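Local coordinates for metallophosphoesterase (Clostridium thermocellum, PDB 4J6O), which probably removes 2',3' phosphate ends from broken RNA as the manganese-dependent, calcineurin-like phosphatase domain of the bacterial Pnkp-Hen1 repair system, at residues V60-D65 and K78-M83; K103-D108 and E132-I137; V145-K150 and Y236-R241; E178-T183 and L188-D193. One frame throughout, in Å; residues are numbered along the deposited sequence.

Contact 1 (V60-D65 and K78-M83). With MN (manganese (II) ion), chain J.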
loop_
_atom_site.group_PDB
_atom_site.type_symbol
_atom_site.label_atom_id
_atom_site.label_comp_id
_atom_site.label_asym_id
_atom_site.label_seq_id
_atom_site.Cartn_x
_atom_site.Cartn_y
_atom_site.Cartn_z
ATOM N N VAL A 60 -12.245 1.540 -0.825
ATOM C CA VAL A 60 -10.992 0.827 -0.585
ATOM C C VAL A 60 -9.896 1.826 -0.223
ATOM O O VAL A 60 -9.746 2.888 -0.867
ATOM C CB VAL A 60 -10.529 0.050 -1.839
ATOM C CG1 VAL A 60 -9.134 -0.634 -1.561
ATOM C CG2 VAL A 60 -11.542 -1.003 -2.257
ATOM N N LEU A 61 -9.063 1.426 0.732
ATOM C CA LEU A 61 -7.852 2.197 1.049
ATOM C C LEU A 61 -6.650 1.309 0.805
ATOM O O LEU A 61 -6.511 0.293 1.471
ATOM C CB LEU A 61 -7.866 2.621 2.523
ATOM C CG LEU A 61 -9.060 3.459 2.963
ATOM C CD1 LEU A 61 -8.878 3.763 4.455
ATOM C CD2 LEU A 61 -9.195 4.754 2.172
ATOM N N PHE A 62 -5.812 1.667 -0.180
ATOM C CA PHE A 62 -4.636 0.843 -0.500
ATOM C C PHE A 62 -3.479 1.374 0.292
ATOM O O PHE A 62 -3.278 2.591 0.331
ATOM C CB PHE A 62 -4.310 0.913 -1.996
ATOM C CG PHE A 62 -5.310 0.203 -2.897
ATOM C CD1 PHE A 62 -5.295 -1.180 -3.031
ATOM C CD2 PHE A 62 -6.275 0.924 -3.613
ATOM C CE1 PHE A 62 -6.227 -1.829 -3.870
ATOM C CE2 PHE A 62 -7.214 0.258 -4.452
ATOM C CZ PHE A 62 -7.178 -1.118 -4.576
ATOM N N LEU A 63 -2.682 0.451 0.844
ATOM C CA LEU A 63 -1.549 0.816 1.714
ATOM C C LEU A 63 -0.260 0.959 0.925
ATOM O O LEU A 63 0.823 1.235 1.506
ATOM C CB LEU A 63 -1.398 -0.165 2.848
ATOM C CG LEU A 63 -2.574 -0.231 3.808
ATOM C CD1 LEU A 63 -2.226 -1.212 4.941
ATOM C CD2 LEU A 63 -2.814 1.159 4.392
ATOM N N GLY A 64 -0.386 0.846 -0.377
ATOM C CA GLY A 64 0.730 1.064 -1.287
ATOM C C GLY A 64 1.572 -0.179 -1.511
ATOM O O GLY A 64 1.150 -1.312 -1.186
ATOM N N ASP A 65 2.758 0.005 -2.058
ATOM C CA ASP A 65 3.627 -1.096 -2.555
ATOM C C ASP A 65 2.830 -1.913 -3.577
ATOM O O ASP A 65 2.654 -3.132 -3.468
ATOM C CB ASP A 65 4.173 -1.955 -1.429
ATOM C CG ASP A 65 5.593 -1.492 -0.984
ATOM O OD1 ASP A 65 5.982 -0.402 -1.424
ATOM O OD2 ASP A 65 6.274 -2.183 -0.215
ATOM N N LYS A 78 -3.245 -0.235 -13.357
ATOM C CA LYS A 78 -4.427 0.263 -14.080
ATOM C C LYS A 78 -5.667 0.193 -13.200
ATOM O O LYS A 78 -6.507 1.079 -13.209
ATOM C CB LYS A 78 -4.645 -0.568 -15.344
ATOM C CG LYS A 78 -3.573 -0.344 -16.380
ATOM C CD LYS A 78 -3.660 -1.331 -17.507
ATOM C CE LYS A 78 -2.406 -1.275 -18.343
ATOM N NZ LYS A 78 -2.609 -2.077 -19.533
ATOM N N LEU A 79 -5.805 -0.911 -12.485
ATOM C CA LEU A 79 -6.970 -1.112 -11.644
ATOM C C LEU A 79 -6.979 -0.064 -10.538
ATOM O O LEU A 79 -7.980 0.600 -10.331
ATOM C CB LEU A 79 -7.012 -2.544 -11.085
ATOM C CG LEU A 79 -8.169 -2.805 -10.129
ATOM C CD1 LEU A 79 -9.442 -2.854 -10.971
ATOM C CD2 LEU A 79 -7.980 -4.144 -9.370
ATOM N N VAL A 80 -5.871 0.068 -9.802
ATOM C CA VAL A 80 -5.843 0.990 -8.675
ATOM C C VAL A 80 -5.997 2.470 -9.083
ATOM O O VAL A 80 -6.759 3.234 -8.460
ATOM C CB VAL A 80 -4.531 0.817 -7.861
ATOM C CG1 VAL A 80 -4.469 1.849 -6.764
ATOM C CG2 VAL A 80 -4.515 -0.579 -7.301
ATOM N N MET A 81 -5.322 2.839 -10.168
ATOM C CA MET A 81 -5.472 4.206 -10.670
ATOM C C MET A 81 -6.911 4.573 -11.076
ATOM O O MET A 81 -7.401 5.672 -10.777
ATOM C CB MET A 81 -4.520 4.417 -11.835
ATOM C CG MET A 81 -3.119 4.462 -11.320
ATOM S SD MET A 81 -2.036 4.986 -12.610
ATOM C CE MET A 81 -1.847 3.456 -13.339
ATOM N N GLY A 82 -7.593 3.632 -11.730
ATOM C CA GLY A 82 -9.001 3.806 -12.037
ATOM C C GLY A 82 -9.903 3.939 -10.811
ATOM O O GLY A 82 -10.912 4.635 -10.834
ATOM N N MET A 83 -9.567 3.223 -9.743
ATOM C CA MET A 83 -10.345 3.261 -8.530
ATOM C C MET A 83 -10.188 4.576 -7.839
ATOM O O MET A 83 -11.146 5.111 -7.292
ATOM C CB MET A 83 -9.935 2.090 -7.613
ATOM C CG MET A 83 -10.374 0.761 -8.212
ATOM S SD MET A 83 -9.905 -0.664 -7.196
ATOM C CE MET A 83 -10.933 -0.444 -5.843
HETATM MN MN MN J . 6.156 -4.230 0.449
HETATM O O HOH W 1 5.998 -6.346 1.359
#

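Contact 2 (K103-D108 and E132-I137)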
loop_
_atom_site.group_PDB
_atom_site.type_symbol
_atom_site.label_atom_id
_atom_site.label_comp_id
_atom_site.label_asym_id
_atom_site.label_seq_id
_atom_site.Cartn_x
_atom_site.Cartn_y
_atom_site.Cartn_z
ATOM N N LYS A 103 12.874 6.515 -10.299
ATOM C CA LYS A 103 13.536 5.883 -11.439
ATOM C C LYS A 103 12.906 6.388 -12.750
ATOM O O LYS A 103 13.603 6.787 -13.680
ATOM C CB LYS A 103 13.454 4.350 -11.312
ATOM C CG LYS A 103 13.912 3.558 -12.535
ATOM C CD LYS A 103 15.408 3.773 -12.836
ATOM C CE LYS A 103 15.813 2.992 -14.065
ATOM N NZ LYS A 103 17.262 3.173 -14.364
ATOM N N LEU A 104 11.574 6.418 -12.816
ATOM C CA LEU A 104 10.933 6.936 -14.019
ATOM C C LEU A 104 11.262 8.425 -14.238
ATOM O O LEU A 104 11.235 8.890 -15.366
ATOM C CB LEU A 104 9.404 6.734 -13.980
ATOM C CG LEU A 104 8.962 5.266 -13.862
ATOM C CD1 LEU A 104 7.459 5.176 -13.585
ATOM C CD2 LEU A 104 9.325 4.474 -15.108
ATOM N N ASN A 105 11.515 9.173 -13.162
ATOM C CA ASN A 105 11.889 10.597 -13.261
ATOM C C ASN A 105 13.320 10.803 -13.719
ATOM O O ASN A 105 13.717 11.934 -13.986
ATOM C CB ASN A 105 11.724 11.316 -11.929
ATOM C CG ASN A 105 10.281 11.729 -11.657
ATOM O OD1 ASN A 105 9.440 11.702 -12.554
ATOM N ND2 ASN A 105 10.013 12.168 -10.433
ATOM N N GLY A 106 14.094 9.722 -13.782
ATOM C CA GLY A 106 15.469 9.802 -14.288
ATOM C C GLY A 106 16.563 9.530 -13.272
ATOM O O GLY A 106 17.743 9.691 -13.560
ATOM N N ARG A 107 16.209 9.101 -12.068
ATOM C CA ARG A 107 17.275 8.801 -11.114
ATOM C C ARG A 107 17.836 7.394 -11.323
ATOM O O ARG A 107 17.077 6.423 -11.563
ATOM C CB ARG A 107 16.819 8.994 -9.675
ATOM C CG ARG A 107 17.914 8.736 -8.685
ATOM C CD ARG A 107 17.431 9.061 -7.306
ATOM N NE ARG A 107 16.972 10.445 -7.229
ATOM C CZ ARG A 107 16.411 10.980 -6.148
ATOM N NH1 ARG A 107 16.239 10.234 -5.062
ATOM N NH2 ARG A 107 16.025 12.256 -6.152
ATOM N N ASP A 108 19.150 7.257 -11.230
ATOM C CA ASP A 108 19.770 5.979 -11.540
ATOM C C ASP A 108 19.812 5.108 -10.296
ATOM O O ASP A 108 20.875 4.859 -9.740
ATOM C CB ASP A 108 21.188 6.215 -12.078
ATOM C CG ASP A 108 21.726 5.031 -12.872
ATOM O OD1 ASP A 108 21.083 3.949 -12.871
ATOM O OD2 ASP A 108 22.807 5.183 -13.492
ATOM N N GLU A 132 1.021 8.688 -16.962
ATOM C CA GLU A 132 -0.099 8.588 -16.031
ATOM C C GLU A 132 0.339 7.988 -14.684
ATOM O O GLU A 132 -0.151 8.386 -13.620
ATOM C CB GLU A 132 -1.217 7.763 -16.654
ATOM C CG GLU A 132 -2.579 8.288 -16.336
ATOM C CD GLU A 132 -3.664 7.291 -16.636
ATOM O OE1 GLU A 132 -3.383 6.307 -17.363
ATOM O OE2 GLU A 132 -4.792 7.490 -16.130
ATOM N N VAL A 133 1.268 7.036 -14.741
ATOM C CA VAL A 133 1.741 6.337 -13.534
ATOM C C VAL A 133 2.560 7.323 -12.693
ATOM O O VAL A 133 2.419 7.401 -11.488
ATOM C CB VAL A 133 2.568 5.074 -13.907
ATOM C CG1 VAL A 133 3.347 4.544 -12.709
ATOM C CG2 VAL A 133 1.649 3.970 -14.505
ATOM N N LYS A 134 3.392 8.105 -13.371
ATOM C CA LYS A 134 4.223 9.116 -12.708
ATOM C C LYS A 134 3.376 10.151 -12.014
ATOM O O LYS A 134 3.623 10.502 -10.859
ATOM C CB LYS A 134 5.153 9.792 -13.727
ATOM C CG LYS A 134 6.184 8.812 -14.303
ATOM C CD LYS A 134 7.060 9.461 -15.413
ATOM C CE LYS A 134 8.073 10.464 -14.885
ATOM N NZ LYS A 134 8.746 11.176 -16.035
ATOM N N ALA A 135 2.338 10.612 -12.702
ATOM C CA ALA A 135 1.448 11.614 -12.140
ATOM C C ALA A 135 0.695 11.029 -10.951
ATOM O O ALA A 135 0.516 11.686 -9.932
ATOM C CB ALA A 135 0.480 12.102 -13.194
ATOM N N PHE A 136 0.281 9.773 -11.085
ATOM C CA PHE A 136 -0.417 9.113 -10.013
ATOM C C PHE A 136 0.443 8.977 -8.764
ATOM O O PHE A 136 -0.021 9.247 -7.664
ATOM C CB PHE A 136 -0.873 7.731 -10.448
ATOM C CG PHE A 136 -1.451 6.926 -9.343
ATOM C CD1 PHE A 136 -2.689 7.265 -8.828
ATOM C CD2 PHE A 136 -0.810 5.783 -8.872
ATOM C CE1 PHE A 136 -3.269 6.515 -7.834
ATOM C CE2 PHE A 136 -1.383 5.033 -7.869
ATOM C CZ PHE A 136 -2.597 5.403 -7.344
ATOM N N ILE A 137 1.687 8.549 -8.920
ATOM C CA ILE A 137 2.473 8.279 -7.755
ATOM C C ILE A 137 2.891 9.571 -7.114
ATOM O O ILE A 137 3.021 9.671 -5.898
ATOM C CB ILE A 137 3.693 7.408 -8.097
ATOM C CG1 ILE A 137 3.219 6.022 -8.550
ATOM C CG2 ILE A 137 4.578 7.238 -6.918
ATOM C CD1 ILE A 137 4.392 5.136 -8.942
#

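Contact 3 (V145-K150 and Y236-R241)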
loop_
_atom_site.group_PDB
_atom_site.type_symbol
_atom_site.label_atom_id
_atom_site.label_comp_id
_atom_site.label_asym_id
_atom_site.label_seq_id
_atom_site.Cartn_x
_atom_site.Cartn_y
_atom_site.Cartn_z
ATOM N N VAL A 145 -5.524 10.770 7.793
ATOM C CA VAL A 145 -6.289 10.687 9.041
ATOM C C VAL A 145 -7.752 10.740 8.643
ATOM O O VAL A 145 -8.231 11.741 8.070
ATOM C CB VAL A 145 -5.925 11.860 10.006
ATOM C CG1 VAL A 145 -6.611 11.677 11.338
ATOM C CG2 VAL A 145 -4.367 11.922 10.202
ATOM N N LEU A 146 -8.490 9.691 8.991
ATOM C CA LEU A 146 -9.855 9.559 8.515
ATOM C C LEU A 146 -10.842 9.457 9.676
ATOM O O LEU A 146 -10.437 9.260 10.830
ATOM C CB LEU A 146 -9.956 8.258 7.719
ATOM C CG LEU A 146 -9.048 8.218 6.502
ATOM C CD1 LEU A 146 -8.265 6.899 6.485
ATOM C CD2 LEU A 146 -9.934 8.173 5.310
ATOM N N ASP A 147 -12.131 9.625 9.342
ATOM C CA ASP A 147 -13.242 9.298 10.247
ATOM C C ASP A 147 -13.071 9.930 11.618
ATOM O O ASP A 147 -12.899 9.235 12.637
ATOM C CB ASP A 147 -13.387 7.781 10.394
ATOM C CG ASP A 147 -14.664 7.414 11.127
ATOM O OD1 ASP A 147 -15.627 8.229 11.047
ATOM O OD2 ASP A 147 -14.680 6.358 11.788
ATOM N N ASP A 148 -13.096 11.261 11.609
ATOM C CA ASP A 148 -12.999 12.059 12.829
ATOM C C ASP A 148 -11.762 11.747 13.638
ATOM O O ASP A 148 -11.788 11.849 14.862
ATOM C CB ASP A 148 -14.254 11.880 13.712
ATOM C CG ASP A 148 -15.493 12.435 13.069
ATOM O OD1 ASP A 148 -15.385 13.469 12.398
ATOM O OD2 ASP A 148 -16.578 11.852 13.227
ATOM N N GLY A 149 -10.680 11.336 12.962
ATOM C CA GLY A 149 -9.454 10.979 13.660
ATOM C C GLY A 149 -9.456 9.603 14.310
ATOM O O GLY A 149 -8.575 9.285 15.097
ATOM N N LYS A 150 -10.407 8.746 13.959
ATOM C CA LYS A 150 -10.458 7.441 14.571
ATOM C C LYS A 150 -9.615 6.402 13.823
ATOM O O LYS A 150 -9.339 5.308 14.339
ATOM C CB LYS A 150 -11.918 6.941 14.609
ATOM C CG LYS A 150 -12.725 7.692 15.618
ATOM C CD LYS A 150 -14.219 7.439 15.366
ATOM C CE LYS A 150 -15.094 8.323 16.279
ATOM N NZ LYS A 150 -16.563 8.287 15.808
ATOM N N TYR A 236 -8.595 -5.319 5.662
ATOM C CA TYR A 236 -9.141 -5.048 6.977
ATOM C C TYR A 236 -10.385 -4.206 6.772
ATOM O O TYR A 236 -10.335 -3.120 6.153
ATOM C CB TYR A 236 -8.074 -4.303 7.831
ATOM C CG TYR A 236 -8.488 -3.982 9.258
ATOM C CD1 TYR A 236 -9.265 -2.846 9.544
ATOM C CD2 TYR A 236 -8.042 -4.745 10.313
ATOM C CE1 TYR A 236 -9.619 -2.555 10.871
ATOM C CE2 TYR A 236 -8.370 -4.449 11.627
ATOM C CZ TYR A 236 -9.145 -3.360 11.887
ATOM O OH TYR A 236 -9.419 -3.080 13.200
ATOM N N ARG A 237 -11.539 -4.730 7.245
ATOM C CA ARG A 237 -12.787 -4.034 7.021
ATOM C C ARG A 237 -13.023 -3.125 8.218
ATOM O O ARG A 237 -12.915 -3.537 9.369
ATOM C CB ARG A 237 -13.933 -5.054 6.889
ATOM C CG ARG A 237 -13.593 -6.101 5.899
ATOM C CD ARG A 237 -14.801 -6.979 5.571
ATOM N NE ARG A 237 -15.811 -6.305 4.777
ATOM C CZ ARG A 237 -17.102 -6.203 5.158
ATOM N NH1 ARG A 237 -17.536 -6.671 6.334
ATOM N NH2 ARG A 237 -17.979 -5.610 4.371
ATOM N N TYR A 238 -13.226 -1.857 7.919
ATOM C CA TYR A 238 -13.456 -0.815 8.909
ATOM C C TYR A 238 -14.830 -0.187 8.690
ATOM O O TYR A 238 -15.147 0.188 7.575
ATOM C CB TYR A 238 -12.386 0.263 8.711
ATOM C CG TYR A 238 -12.492 1.395 9.708
ATOM C CD1 TYR A 238 -13.322 2.458 9.455
ATOM C CD2 TYR A 238 -11.774 1.377 10.909
ATOM C CE1 TYR A 238 -13.442 3.498 10.379
ATOM C CE2 TYR A 238 -11.870 2.420 11.828
ATOM C CZ TYR A 238 -12.736 3.464 11.556
ATOM O OH TYR A 238 -12.867 4.515 12.454
ATOM N N PRO A 239 -15.625 0.007 9.771
ATOM C CA PRO A 239 -15.296 -0.140 11.190
ATOM C C PRO A 239 -15.580 -1.498 11.774
ATOM O O PRO A 239 -15.433 -1.616 13.007
ATOM C CB PRO A 239 -16.204 0.896 11.861
ATOM C CG PRO A 239 -17.423 0.841 10.996
ATOM C CD PRO A 239 -16.906 0.706 9.577
ATOM N N GLU A 240 -15.908 -2.490 10.946
ATOM C CA GLU A 240 -16.157 -3.836 11.439
ATOM C C GLU A 240 -14.977 -4.489 12.136
ATOM O O GLU A 240 -15.152 -5.410 12.936
ATOM C CB GLU A 240 -16.666 -4.727 10.300
ATOM C CG GLU A 240 -17.938 -4.232 9.669
ATOM C CD GLU A 240 -17.735 -3.241 8.557
ATOM O OE1 GLU A 240 -16.585 -2.764 8.356
ATOM O OE2 GLU A 240 -18.728 -2.898 7.879
ATOM N N ARG A 241 -13.751 -4.023 11.815
ATOM C CA ARG A 241 -12.561 -4.617 12.397
ATOM C C ARG A 241 -12.550 -6.125 12.125
ATOM O O ARG A 241 -12.290 -6.935 13.011
ATOM C CB ARG A 241 -12.412 -4.239 13.882
ATOM C CG ARG A 241 -12.427 -2.701 14.048
ATOM C CD ARG A 241 -11.812 -2.220 15.310
ATOM N NE ARG A 241 -12.034 -0.793 15.456
ATOM C CZ ARG A 241 -11.351 -0.028 16.290
ATOM N NH1 ARG A 241 -11.642 1.263 16.379
ATOM N NH2 ARG A 241 -10.406 -0.569 17.057
#

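Contact 4 (E178-T183 and L188-D193)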
loop_
_atom_site.group_PDB
_atom_site.type_symbol
_atom_site.label_atom_id
_atom_site.label_comp_id
_atom_site.label_asym_id
_atom_site.label_seq_id
_atom_site.Cartn_x
_atom_site.Cartn_y
_atom_site.Cartn_z
ATOM N N GLU A 178 11.214 4.595 11.057
ATOM C CA GLU A 178 12.496 5.163 11.523
ATOM C C GLU A 178 13.389 4.160 12.216
ATOM O O GLU A 178 13.006 3.024 12.526
ATOM C CB GLU A 178 12.289 6.400 12.405
ATOM C CG GLU A 178 11.758 6.108 13.781
ATOM C CD GLU A 178 11.248 7.361 14.499
ATOM O OE1 GLU A 178 10.897 7.256 15.693
ATOM O OE2 GLU A 178 11.234 8.448 13.868
ATOM N N THR A 179 14.630 4.580 12.429
ATOM C CA THR A 179 15.584 3.698 13.078
ATOM C C THR A 179 15.851 4.233 14.458
ATOM O O THR A 179 15.521 5.373 14.764
ATOM C CB THR A 179 16.874 3.554 12.270
ATOM O OG1 THR A 179 17.320 4.856 11.873
ATOM C CG2 THR A 179 16.633 2.692 11.017
ATOM N N THR A 180 16.431 3.392 15.298
ATOM C CA THR A 180 16.497 3.660 16.721
ATOM C C THR A 180 17.687 4.529 17.071
ATOM O O THR A 180 17.738 5.042 18.194
ATOM C CB THR A 180 16.675 2.368 17.551
ATOM O OG1 THR A 180 17.983 1.841 17.320
ATOM C CG2 THR A 180 15.645 1.285 17.188
ATOM N N GLY A 181 18.637 4.689 16.138
ATOM C CA GLY A 181 19.866 5.431 16.414
ATOM C C GLY A 181 21.056 4.565 16.807
ATOM O O GLY A 181 22.207 5.021 16.760
ATOM N N GLU A 182 20.808 3.335 17.233
ATOM C CA GLU A 182 21.886 2.433 17.596
ATOM C C GLU A 182 22.069 1.348 16.559
ATOM O O GLU A 182 21.248 1.179 15.678
ATOM C CB GLU A 182 21.631 1.764 18.942
ATOM C CG GLU A 182 21.372 2.685 20.096
ATOM C CD GLU A 182 20.910 1.895 21.306
ATOM O OE1 GLU A 182 20.478 0.728 21.118
ATOM O OE2 GLU A 182 20.980 2.431 22.430
ATOM N N THR A 183 23.145 0.590 16.671
ATOM C CA THR A 183 23.407 -0.388 15.640
ATOM C C THR A 183 23.267 -1.787 16.185
ATOM O O THR A 183 23.253 -1.971 17.402
ATOM C CB THR A 183 24.798 -0.188 15.064
ATOM O OG1 THR A 183 25.765 -0.275 16.122
ATOM C CG2 THR A 183 24.878 1.178 14.414
ATOM N N LEU A 188 24.761 -2.276 11.927
ATOM C CA LEU A 188 23.808 -1.713 10.981
ATOM C C LEU A 188 22.675 -1.030 11.748
ATOM O O LEU A 188 22.466 -1.336 12.931
ATOM C CB LEU A 188 23.239 -2.823 10.098
ATOM C CG LEU A 188 24.242 -3.563 9.224
ATOM C CD1 LEU A 188 23.476 -4.540 8.353
ATOM C CD2 LEU A 188 25.091 -2.593 8.396
ATOM N N PRO A 189 21.951 -0.109 11.093
ATOM C CA PRO A 189 20.858 0.566 11.798
ATOM C C PRO A 189 19.772 -0.426 12.163
ATOM O O PRO A 189 19.620 -1.468 11.501
ATOM C CB PRO A 189 20.334 1.563 10.761
ATOM C CG PRO A 189 21.494 1.729 9.779
ATOM C CD PRO A 189 22.067 0.358 9.697
ATOM N N VAL A 190 19.049 -0.109 13.233
ATOM C CA VAL A 190 17.952 -0.937 13.738
ATOM C C VAL A 190 16.584 -0.260 13.575
ATOM O O VAL A 190 16.438 0.898 13.939
ATOM C CB VAL A 190 18.166 -1.178 15.230
ATOM C CG1 VAL A 190 17.051 -2.031 15.795
ATOM C CG2 VAL A 190 19.499 -1.860 15.454
ATOM N N ARG A 191 15.565 -0.964 13.066
ATOM C CA ARG A 191 14.260 -0.328 12.912
ATOM C C ARG A 191 13.657 -0.075 14.294
ATOM O O ARG A 191 13.711 -0.930 15.172
ATOM C CB ARG A 191 13.280 -1.202 12.104
ATOM C CG ARG A 191 13.550 -1.199 10.623
ATOM C CD ARG A 191 12.389 -1.767 9.820
ATOM N NE ARG A 191 12.691 -1.715 8.400
ATOM C CZ ARG A 191 13.198 -2.733 7.712
ATOM N NH1 ARG A 191 13.444 -3.887 8.326
ATOM N NH2 ARG A 191 13.457 -2.603 6.415
ATOM N N TYR A 192 13.012 1.081 14.452
ATOM C CA TYR A 192 12.363 1.397 15.712
ATOM C C TYR A 192 10.959 0.775 15.711
ATOM O O TYR A 192 10.198 0.936 14.732
ATOM C CB TYR A 192 12.238 2.908 15.834
ATOM C CG TYR A 192 11.366 3.361 16.967
ATOM C CD1 TYR A 192 11.499 2.832 18.238
ATOM C CD2 TYR A 192 10.378 4.319 16.745
ATOM C CE1 TYR A 192 10.667 3.258 19.269
ATOM C CE2 TYR A 192 9.567 4.762 17.758
ATOM C CZ TYR A 192 9.683 4.209 18.998
ATOM O OH TYR A 192 8.858 4.655 20.000
ATOM N N ASP A 193 10.655 0.042 16.787
ATOM C CA ASP A 193 9.352 -0.635 16.924
ATOM C C ASP A 193 8.365 0.363 17.503
ATOM O O ASP A 193 8.088 0.361 18.710
ATOM C CB ASP A 193 9.510 -1.768 17.905
ATOM C CG ASP A 193 8.227 -2.545 18.107
ATOM O OD1 ASP A 193 7.157 -2.136 17.579
ATOM O OD2 ASP A 193 8.316 -3.541 18.818
HETATM O O HOH W 2 9.647 2.713 12.479
HETATM O O HOH W 3 19.485 2.560 14.287
#

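Contact 1 (V60-D65 and K78-M83)
The ring of Phe62 is sandwiched between two valines: CG1 of Val60, from its own strand, sits 3.5 Å above the ring plane over the centre of one face, while CG2 of Val80 on the helix lies over the opposite face, displaced toward the rim. From Val80 CG2 to the centroid of the Phe62 ring is 4.0 Å, 15° off the ring normal, a CH-pi contact. The other branch of Val80, CG1, reaches the ring at CD2. The edge belongs to Met83, whose SD lies in the plane of the ring 3.8 Å from Phe62 CZ, a Met-aromatic contact. The thioether then bends at its last torsion (chi3 69°), which carries CE past the ring to Val60, where it comes within 3.7 Å of Val60 CG2. Strand 59-62 and helix 73-86 open a beta-alpha-beta unit completed by strand 89-91, and in this alpha/beta fold the apolar interface holds the helix against the sheet. Leu27 of helix 24-33 and Ala89 and Cys91 of strand 89-91 also touch Phe62. Beyond the strand, the chain turns through Gly64 to Asp65, whose OD2 binds manganese at 2.2 Å. Asp19 and His21 share that metal, and a water is another ligand, 2.3 Å from the manganese. Asp65 OD1 is held by the backbone N of His96.

Contact 2 (K103-D108 and E132-I137)
Lys134 lies against Leu104 near the C-terminal end of helix 95-104, and its methylenes follow the leucine before its end turns to polar atoms. The bond to CB points toward the opposing segment. CG packs 3.8 Å from Leu104 CB and nearly as close to Leu104 CD1, and Lys134 CD keeps to the same leucine, 3.9 Å from its CB. There the chain bends (chi3 72°), and the bend takes CE away from the leucine side chain to Asn105, where Lys134 CE is 3.0 Å from OD1 of the amide. NZ, at the tip, gives a weak hydrogen bond of 3.4 Å to the carbonyl O of Leu104. This carbonyl belongs to the closing turn of the helix, where Gly106, at positive phi, forms a Schellman motif and its N bonds back to Lys103 O. Placing a positive charge by a helix C-terminus would be expected to suit the dipole there. Deeper in, Leu104 CD1 approaches Val133 CG1 at 4.3 Å, a looser apolar touch. Val133 is buried and also packs on Met81 of helix 73-86, while Lys134 reaches Leu101, one turn back along helix 95-104.

Contact 3 (V145-K150 and Y236-R241)
Tyr238 reaches from the end of strand 232-238, in one sheet of this calcineurin-like alpha/beta fold, to the turn that links strands 143-146 and 151-154 of the other sheet. The contact therefore joins the two sheets at one end, and a single tyrosine does most of the work. With CG anti to the backbone N (chi1 -179°), the ring extends toward the turn, passing Leu151 and Leu203 of the facing sheet, and presents its hydroxyl to Asp147. Tyr238 OH donates a hydrogen bond of 2.7 Å to Asp147 OD2. The carboxylate meets the ring at its edge, with OD2 in the ring plane and the two planes 83° apart, nearly perpendicular. OD2 accepts through its anti lone pair, the one directed away from the other oxygen. That leaves OD1 to bond with His11 ND1, so both oxygens of this buried carboxylate have a partner. The turn is itself braced by Lys150 N, which bonds to Asp147 O at 2.9 Å. Lys150 approaches with the root of its side chain, while the extended remainder leads its amine away. Its aliphatic CB stands 3.4 Å from Tyr238 OH, the same oxygen that bonds Asp147.

Contact 4 (E178-T183 and L188-D193)
Glu178 and Tyr192 lie alongside each other with their ends in the same direction, and the carboxylate plane is turned 35° from the ring. The glutamate methylene CG packs on the tyrosine at CD2, and farther out Glu178 OE1 comes 3.2 Å from the same Tyr192 CD2, meeting the ring obliquely. Both polar ends are held from outside: Glu178 OE1 pairs with Lys159 in a salt bridge, and Tyr192 OH bonds to Asp197. Between their backbones, Tyr192 N donates a hydrogen bond of 2.7 Å to Glu178 O. Thr180 and Val190 instead cross at a slant. Thr180 CG2 approaches Val190 CG1, and the threonine N bonds to Val190 O at 2.8 Å. With chi1 at 69°, Thr180 OG1 stands between its own N and carbonyl carbon, where it accepts from Glu182 N at 3.2 Å. Thr179 CG2 lies alongside Pro189 CB, 3.9 Å away. A water takes over beyond Thr180: it accepts from Val190 N and donates to Glu182 O, with a weak further bond from Gly181 N, and so links the two segments where the chain turns a corner at Gly181 and Glu182. Such an arrangement is that of a short, irregular antiparallel hairpin on the surface, with Thr179 and Arg191 a non-hydrogen-bonded pair and an ST turn at Thr180 through Glu182.

Contacts 1 and 3 are buried and contact 4 lies at the surface, with contact 2 between. Strand 59-62 and strand 232-238 belong to the same sheet, so contacts 1 and 3 share it, and they also touch through Leu61 and Leu146. Helix 73-86 ties contact 1 to contact 2, where Met81 packs against Phe136. The chemistry differs with place: contact 1 is apolar beside the metal site, contact 3 rests on a buried hydrogen bond between sheets, and contact 2 mixes methylenes with a weak hydrogen bond from the lysine. Contact 4, nested in the chain loop closed by contact 3, depends on backbone bonds and bridging water.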